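Side-chain contacts in calcium uptake protein 2, mitochondrial (Homo sapiens, PDB 6LB7), which binds calcium through an EF-hand and probably takes part in regulating calcium uptake into mitochondria: residues F72-G77 against Q188-L193; V37-M42 against F192-K197. All blocks are in the same frame, centred on the assembly; numbering follows the deposited sequence.

Interaction 1 of 2, residues F72-G77 against Q188-L193; sequences FFRDLG and QEMEFL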
loop_
_atom_site.group_PDB
_atom_site.type_symbol
_atom_site.label_atom_id
_atom_site.label_comp_id
_atom_site.label_asym_id
_atom_site.label_seq_id
_atom_site.Cartn_x
_atom_site.Cartn_y
_atom_site.Cartn_z
ATOM N N PHE B 72 -7.069 26.875 -13.424
ATOM C CA PHE B 72 -6.052 27.664 -12.736
ATOM C C PHE B 72 -4.721 27.683 -13.487
ATOM O O PHE B 72 -4.125 28.745 -13.681
ATOM C CB PHE B 72 -5.862 27.110 -11.315
ATOM C CG PHE B 72 -4.798 27.812 -10.508
ATOM C CD1 PHE B 72 -5.044 29.060 -9.943
ATOM C CD2 PHE B 72 -3.558 27.215 -10.293
ATOM C CE1 PHE B 72 -4.076 29.701 -9.186
ATOM C CE2 PHE B 72 -2.592 27.857 -9.536
ATOM C CZ PHE B 72 -2.858 29.097 -8.973
ATOM N N PHE B 73 -4.199 26.509 -13.871
ATOM C CA PHE B 73 -2.884 26.531 -14.523
ATOM C C PHE B 73 -2.989 27.063 -15.953
ATOM O O PHE B 73 -2.115 27.811 -16.399
ATOM C CB PHE B 73 -2.220 25.139 -14.493
ATOM C CG PHE B 73 -1.806 24.698 -13.104
ATOM C CD1 PHE B 73 -0.535 24.982 -12.610
ATOM C CD2 PHE B 73 -2.709 24.048 -12.271
ATOM C CE1 PHE B 73 -0.170 24.607 -11.315
ATOM C CE2 PHE B 73 -2.353 23.665 -10.981
ATOM C CZ PHE B 73 -1.084 23.946 -10.497
ATOM N N ARG B 74 -4.051 26.687 -16.685
ATOM C CA ARG B 74 -4.209 27.171 -18.065
ATOM C C ARG B 74 -4.446 28.673 -18.113
ATOM O O ARG B 74 -3.973 29.334 -19.038
ATOM C CB ARG B 74 -5.361 26.431 -18.777
ATOM C CG ARG B 74 -4.951 25.029 -19.280
ATOM C CD ARG B 74 -6.155 24.175 -19.767
ATOM N NE ARG B 74 -7.097 23.847 -18.693
ATOM C CZ ARG B 74 -8.258 23.232 -18.875
ATOM N NH1 ARG B 74 -8.625 22.853 -20.098
ATOM N NH2 ARG B 74 -9.057 22.987 -17.838
ATOM N N ASP B 75 -5.166 29.237 -17.130
ATOM C CA ASP B 75 -5.342 30.689 -17.091
ATOM C C ASP B 75 -4.018 31.412 -16.856
ATOM O O ASP B 75 -3.738 32.423 -17.506
ATOM C CB ASP B 75 -6.359 31.077 -16.019
ATOM C CG ASP B 75 -7.753 30.609 -16.351
ATOM O OD1 ASP B 75 -8.594 30.560 -15.442
ATOM O OD2 ASP B 75 -8.008 30.245 -17.520
ATOM N N LEU B 76 -3.192 30.920 -15.929
ATOM C CA LEU B 76 -1.914 31.576 -15.657
ATOM C C LEU B 76 -0.968 31.517 -16.850
ATOM O O LEU B 76 -0.260 32.487 -17.135
ATOM C CB LEU B 76 -1.241 30.938 -14.446
ATOM C CG LEU B 76 -1.898 31.248 -13.105
ATOM C CD1 LEU B 76 -1.290 30.354 -12.021
ATOM C CD2 LEU B 76 -1.705 32.725 -12.791
ATOM N N GLY B 77 -0.895 30.384 -17.523
ATOM C CA GLY B 77 0.023 30.299 -18.654
ATOM C C GLY B 77 1.456 30.512 -18.215
ATOM O O GLY B 77 1.952 29.833 -17.308
ATOM N N GLN B 188 -6.898 16.216 -16.951
ATOM C CA GLN B 188 -7.726 15.392 -17.823
ATOM C C GLN B 188 -8.417 16.242 -18.885
ATOM O O GLN B 188 -8.464 15.872 -20.065
ATOM C CB GLN B 188 -8.767 14.604 -17.007
ATOM C CG GLN B 188 -8.212 13.651 -15.924
ATOM C CD GLN B 188 -9.163 13.462 -14.745
ATOM O OE1 GLN B 188 -10.191 14.010 -14.695
ATOM N NE2 GLN B 188 -8.812 12.679 -13.803
ATOM N N GLU B 189 -8.881 17.456 -18.585
ATOM C CA GLU B 189 -9.532 18.238 -19.634
ATOM C C GLU B 189 -8.532 18.656 -20.698
ATOM O O GLU B 189 -8.850 18.685 -21.892
ATOM C CB GLU B 189 -10.223 19.468 -19.025
ATOM C CG GLU B 189 -11.464 19.109 -18.205
ATOM C CD GLU B 189 -12.123 20.300 -17.542
ATOM O OE1 GLU B 189 -11.596 21.421 -17.633
ATOM O OE2 GLU B 189 -13.179 20.090 -16.917
ATOM N N MET B 190 -7.315 18.986 -20.290
ATOM C CA MET B 190 -6.333 19.417 -21.277
ATOM C C MET B 190 -5.904 18.259 -22.170
ATOM O O MET B 190 -5.812 18.407 -23.393
ATOM C CB MET B 190 -5.146 20.028 -20.559
ATOM C CG MET B 190 -4.162 20.659 -21.466
ATOM S SD MET B 190 -3.046 21.657 -20.472
ATOM C CE MET B 190 -2.447 22.756 -21.741
ATOM N N GLU B 191 -5.643 17.091 -21.575
ATOM C CA GLU B 191 -5.304 15.922 -22.381
ATOM C C GLU B 191 -6.471 15.503 -23.271
ATOM O O GLU B 191 -6.267 15.104 -24.418
ATOM C CB GLU B 191 -4.866 14.765 -21.480
ATOM C CG GLU B 191 -3.515 15.040 -20.823
ATOM C CD GLU B 191 -2.915 13.822 -20.157
ATOM O OE1 GLU B 191 -3.678 12.980 -19.618
ATOM O OE2 GLU B 191 -1.670 13.700 -20.193
ATOM N N PHE B 192 -7.698 15.597 -22.772
ATOM C CA PHE B 192 -8.838 15.256 -23.615
ATOM C C PHE B 192 -8.821 16.052 -24.915
ATOM O O PHE B 192 -8.931 15.484 -25.999
ATOM C CB PHE B 192 -10.145 15.515 -22.884
ATOM C CG PHE B 192 -11.361 15.148 -23.699
ATOM C CD1 PHE B 192 -12.013 16.102 -24.474
ATOM C CD2 PHE B 192 -11.834 13.841 -23.703
ATOM C CE1 PHE B 192 -13.130 15.756 -25.229
ATOM C CE2 PHE B 192 -12.946 13.493 -24.437
ATOM C CZ PHE B 192 -13.598 14.449 -25.205
ATOM N N LEU B 193 -8.698 17.381 -24.826
ATOM C CA LEU B 193 -8.723 18.179 -26.049
ATOM C C LEU B 193 -7.457 18.001 -26.873
ATOM O O LEU B 193 -7.508 18.078 -28.107
ATOM C CB LEU B 193 -8.940 19.643 -25.716
ATOM C CG LEU B 193 -10.432 19.852 -25.445
ATOM C CD1 LEU B 193 -10.656 21.173 -24.724
ATOM C CD2 LEU B 193 -11.233 19.763 -26.759
#
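Arg-74 and Glu-189 each set CG anti to the carbonyl carbon (chi1 -79° and -71°), and a bend at chi3 of Arg-74 turns its guanidinium to meet the carboxylate of Glu-189. NH2 of Arg-74 gives a nearly straight hydrogen bond to OE1 of Glu-189 (3.0 Å), the closest approach of a salt bridge. The acceptor lies in the guanidinium plane and is met on its anti side, while the two flat groups stand 60° apart, consistent with a single-pronged bridge. NH1 of Arg-74 lies 3.9 Å from Glu-189 CB, and Met-190 N is over one face of the guanidinium. Nearer the Arg-74 backbone, the extended Met-190 chain runs antiparallel to that of Arg-74, its SD 4.1 Å from Arg-74 CG. Arg-74 NH2 also makes a hydrogen bond to Ser-70 O, its NE a salt bridge to Glu-186 OE2, and Glu-189 OE2 a salt bridge to Lys-243 NZ. Held at both NE and NH2, the guanidinium is probably restrained in its rotation. This is a surface salt-bridge network, with Met-190 packed on the Arg-74 methylenes, tying the short helix 72-76 to the long helix 173-196.

Interaction 2 of 2, residues V37-M42 against F192-K197; sequences VMFEQM and FLQFSK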
loop_
_atom_site.group_PDB
_atom_site.type_symbol
_atom_site.label_atom_id
_atom_site.label_comp_id
_atom_site.label_asym_id
_atom_site.label_seq_id
_atom_site.Cartn_x
_atom_site.Cartn_y
_atom_site.Cartn_z
ATOM N N VAL B 37 3.823 17.489 -18.115
ATOM C CA VAL B 37 2.944 16.397 -17.723
ATOM C C VAL B 37 2.382 15.683 -18.952
ATOM O O VAL B 37 2.223 14.460 -18.961
ATOM C CB VAL B 37 1.835 16.954 -16.807
ATOM C CG1 VAL B 37 0.701 15.968 -16.664
ATOM C CG2 VAL B 37 2.420 17.324 -15.436
ATOM N N MET B 38 2.077 16.426 -20.004
ATOM C CA MET B 38 1.437 15.831 -21.166
ATOM C C MET B 38 2.442 15.207 -22.118
ATOM O O MET B 38 2.137 14.192 -22.747
ATOM C CB MET B 38 0.611 16.884 -21.906
ATOM C CG MET B 38 -0.612 17.353 -21.111
ATOM S SD MET B 38 -1.790 18.121 -22.218
ATOM C CE MET B 38 -0.830 19.526 -22.786
ATOM N N PHE B 39 3.634 15.798 -22.243
ATOM C CA PHE B 39 4.597 15.446 -23.282
ATOM C C PHE B 39 5.890 14.914 -22.684
ATOM O O PHE B 39 6.294 15.304 -21.589
ATOM C CB PHE B 39 4.922 16.650 -24.175
ATOM C CG PHE B 39 3.702 17.348 -24.716
ATOM C CD1 PHE B 39 2.867 16.711 -25.623
ATOM C CD2 PHE B 39 3.394 18.639 -24.336
ATOM C CE1 PHE B 39 1.741 17.347 -26.119
ATOM C CE2 PHE B 39 2.264 19.276 -24.827
ATOM C CZ PHE B 39 1.440 18.635 -25.718
ATOM N N GLU B 40 6.593 14.099 -23.458
ATOM C CA GLU B 40 7.919 13.633 -23.006
ATOM C C GLU B 40 8.905 14.710 -23.420
ATOM O O GLU B 40 9.747 15.009 -22.624
ATOM C CB GLU B 40 8.291 12.310 -23.641
ATOM C CG GLU B 40 7.253 11.266 -23.407
ATOM C CD GLU B 40 7.797 9.892 -23.703
ATOM O OE1 GLU B 40 8.696 9.480 -22.977
ATOM O OE2 GLU B 40 7.314 9.264 -24.660
ATOM N N GLN B 41 8.700 15.317 -24.589
ATOM C CA GLN B 41 9.615 16.369 -25.084
ATOM C C GLN B 41 8.858 17.574 -25.630
ATOM O O GLN B 41 7.773 17.414 -26.149
ATOM C CB GLN B 41 10.507 15.836 -26.201
ATOM C CG GLN B 41 11.672 15.025 -25.685
ATOM C CD GLN B 41 12.906 15.224 -26.523
ATOM O OE1 GLN B 41 12.897 15.949 -27.511
ATOM N NE2 GLN B 41 13.969 14.538 -26.138
ATOM N N MET B 42 9.541 18.693 -25.516
ATOM C CA MET B 42 9.527 20.084 -25.987
ATOM C C MET B 42 8.871 20.221 -27.354
ATOM O O MET B 42 8.424 21.330 -27.636
ATOM C CB MET B 42 10.981 20.521 -26.074
ATOM C CG MET B 42 11.863 19.565 -26.786
ATOM S SD MET B 42 13.528 20.048 -26.459
ATOM C CE MET B 42 14.103 18.868 -25.409
ATOM N N PHE B 192 -7.698 15.597 -22.772
ATOM C CA PHE B 192 -8.838 15.256 -23.615
ATOM C C PHE B 192 -8.821 16.052 -24.915
ATOM O O PHE B 192 -8.931 15.484 -25.999
ATOM C CB PHE B 192 -10.145 15.515 -22.884
ATOM C CG PHE B 192 -11.361 15.148 -23.699
ATOM C CD1 PHE B 192 -12.013 16.102 -24.474
ATOM C CD2 PHE B 192 -11.834 13.841 -23.703
ATOM C CE1 PHE B 192 -13.130 15.756 -25.229
ATOM C CE2 PHE B 192 -12.946 13.493 -24.437
ATOM C CZ PHE B 192 -13.598 14.449 -25.205
ATOM N N LEU B 193 -8.698 17.381 -24.826
ATOM C CA LEU B 193 -8.723 18.179 -26.049
ATOM C C LEU B 193 -7.457 18.001 -26.873
ATOM O O LEU B 193 -7.508 18.078 -28.107
ATOM C CB LEU B 193 -8.940 19.643 -25.716
ATOM C CG LEU B 193 -10.432 19.852 -25.445
ATOM C CD1 LEU B 193 -10.656 21.173 -24.724
ATOM C CD2 LEU B 193 -11.233 19.763 -26.759
ATOM N N GLN B 194 -6.322 17.764 -26.214
ATOM C CA GLN B 194 -5.092 17.487 -26.947
ATOM C C GLN B 194 -5.258 16.259 -27.842
ATOM O O GLN B 194 -4.927 16.284 -29.032
ATOM C CB GLN B 194 -3.936 17.300 -25.944
ATOM C CG GLN B 194 -2.583 17.071 -26.532
ATOM C CD GLN B 194 -2.129 18.181 -27.421
ATOM O OE1 GLN B 194 -2.445 19.252 -27.257
ATOM N NE2 GLN B 194 -1.398 17.912 -28.375
ATOM N N PHE B 195 -5.819 15.175 -27.315
ATOM C CA PHE B 195 -5.905 13.977 -28.131
ATOM C C PHE B 195 -7.178 13.925 -28.955
ATOM O O PHE B 195 -7.193 13.263 -29.999
ATOM C CB PHE B 195 -5.751 12.726 -27.241
ATOM C CG PHE B 195 -4.341 12.541 -26.756
ATOM C CD1 PHE B 195 -3.425 11.816 -27.502
ATOM C CD2 PHE B 195 -3.912 13.163 -25.603
ATOM C CE1 PHE B 195 -2.107 11.702 -27.080
ATOM C CE2 PHE B 195 -2.598 13.037 -25.172
ATOM C CZ PHE B 195 -1.700 12.302 -25.902
ATOM N N SER B 196 -8.235 14.642 -28.559
ATOM C CA SER B 196 -9.353 14.738 -29.494
ATOM C C SER B 196 -9.089 15.734 -30.619
ATOM O O SER B 196 -9.915 15.824 -31.535
ATOM C CB SER B 196 -10.645 15.120 -28.773
ATOM O OG SER B 196 -10.713 16.523 -28.599
ATOM N N LYS B 197 -7.960 16.454 -30.569
ATOM C CA LYS B 197 -7.582 17.459 -31.590
ATOM C C LYS B 197 -8.577 18.599 -31.661
ATOM O O LYS B 197 -8.802 19.172 -32.736
ATOM C CB LYS B 197 -7.408 16.849 -32.984
ATOM C CG LYS B 197 -6.124 16.151 -33.199
ATOM C CD LYS B 197 -6.029 14.925 -32.427
ATOM C CE LYS B 197 -5.345 13.962 -33.007
ATOM N NZ LYS B 197 -5.281 12.816 -32.237
#
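A partly buried van der Waals contact joins Met-38 and Phe-39, at the end of helix 30-38, to Gln-194 near the end of helix 173-196. Phe-39 is the first residue to leave helical geometry, and its ring reaches across to the amide of Gln-194. The two side chains come from opposite directions, and ring and amide planes stand almost perpendicular, 88° apart. NE2 of Gln-194 sits at the ring edge, near its plane, 3.9 Å from Phe-39 CE1; the amide carbon CD of Gln-194 is 4.0 Å from Phe-39 CZ. The amide therefore meets the rim of C-H groups and not a pi face; one of the ring's two faces is covered by Met-38 CB, 4.0 Å above the plane of the Phe-39 ring and over its centre. Gln-194 gets there with CG anti to its own N (chi1 -177°) and a bend at chi2 (59°) that folds the amide back toward the ring. Met-38 supplies a second, looser touch, its SD 4.4 Å from Gln-194 CB. Replacing Phe-39 with an alanine would probably strip the Gln-194 amide of its ring-edge neighbour, leaving it freer to turn, and uncover Met-38 CB. In chemical terms the contact is van der Waals throughout: NE2 and CD of Gln-194 lie against CE1 and CZ of Phe-39, with no hydrogen bond between amide and ring. A donor nitrogen facing a C-H rim is likely to gain little electrostatically, so the contact probably contributes shape and packing more than polar specificity.

Overall arrangement
Interactions 1 and 2 lie about 10 Å apart, centre to centre, on neighbouring turns of helix 173-196, and share Phe-192 and Leu-193. Along the chain, segment 37-42 comes first, then 72-77, and both return to this one helix more than a hundred residues later. They meet through Met-38, whose SD lies 3.6 Å from Met-190 CG and whose CG lies 3.7 Å from Glu-191 CG, so the salt-bridged contact of interaction 1 and the van der Waals contact of interaction 2 touch there. Two N-terminal helices, 30-38 and 72-76, are thus held against the last turns of a long helix that leads onward to the C-terminal helices.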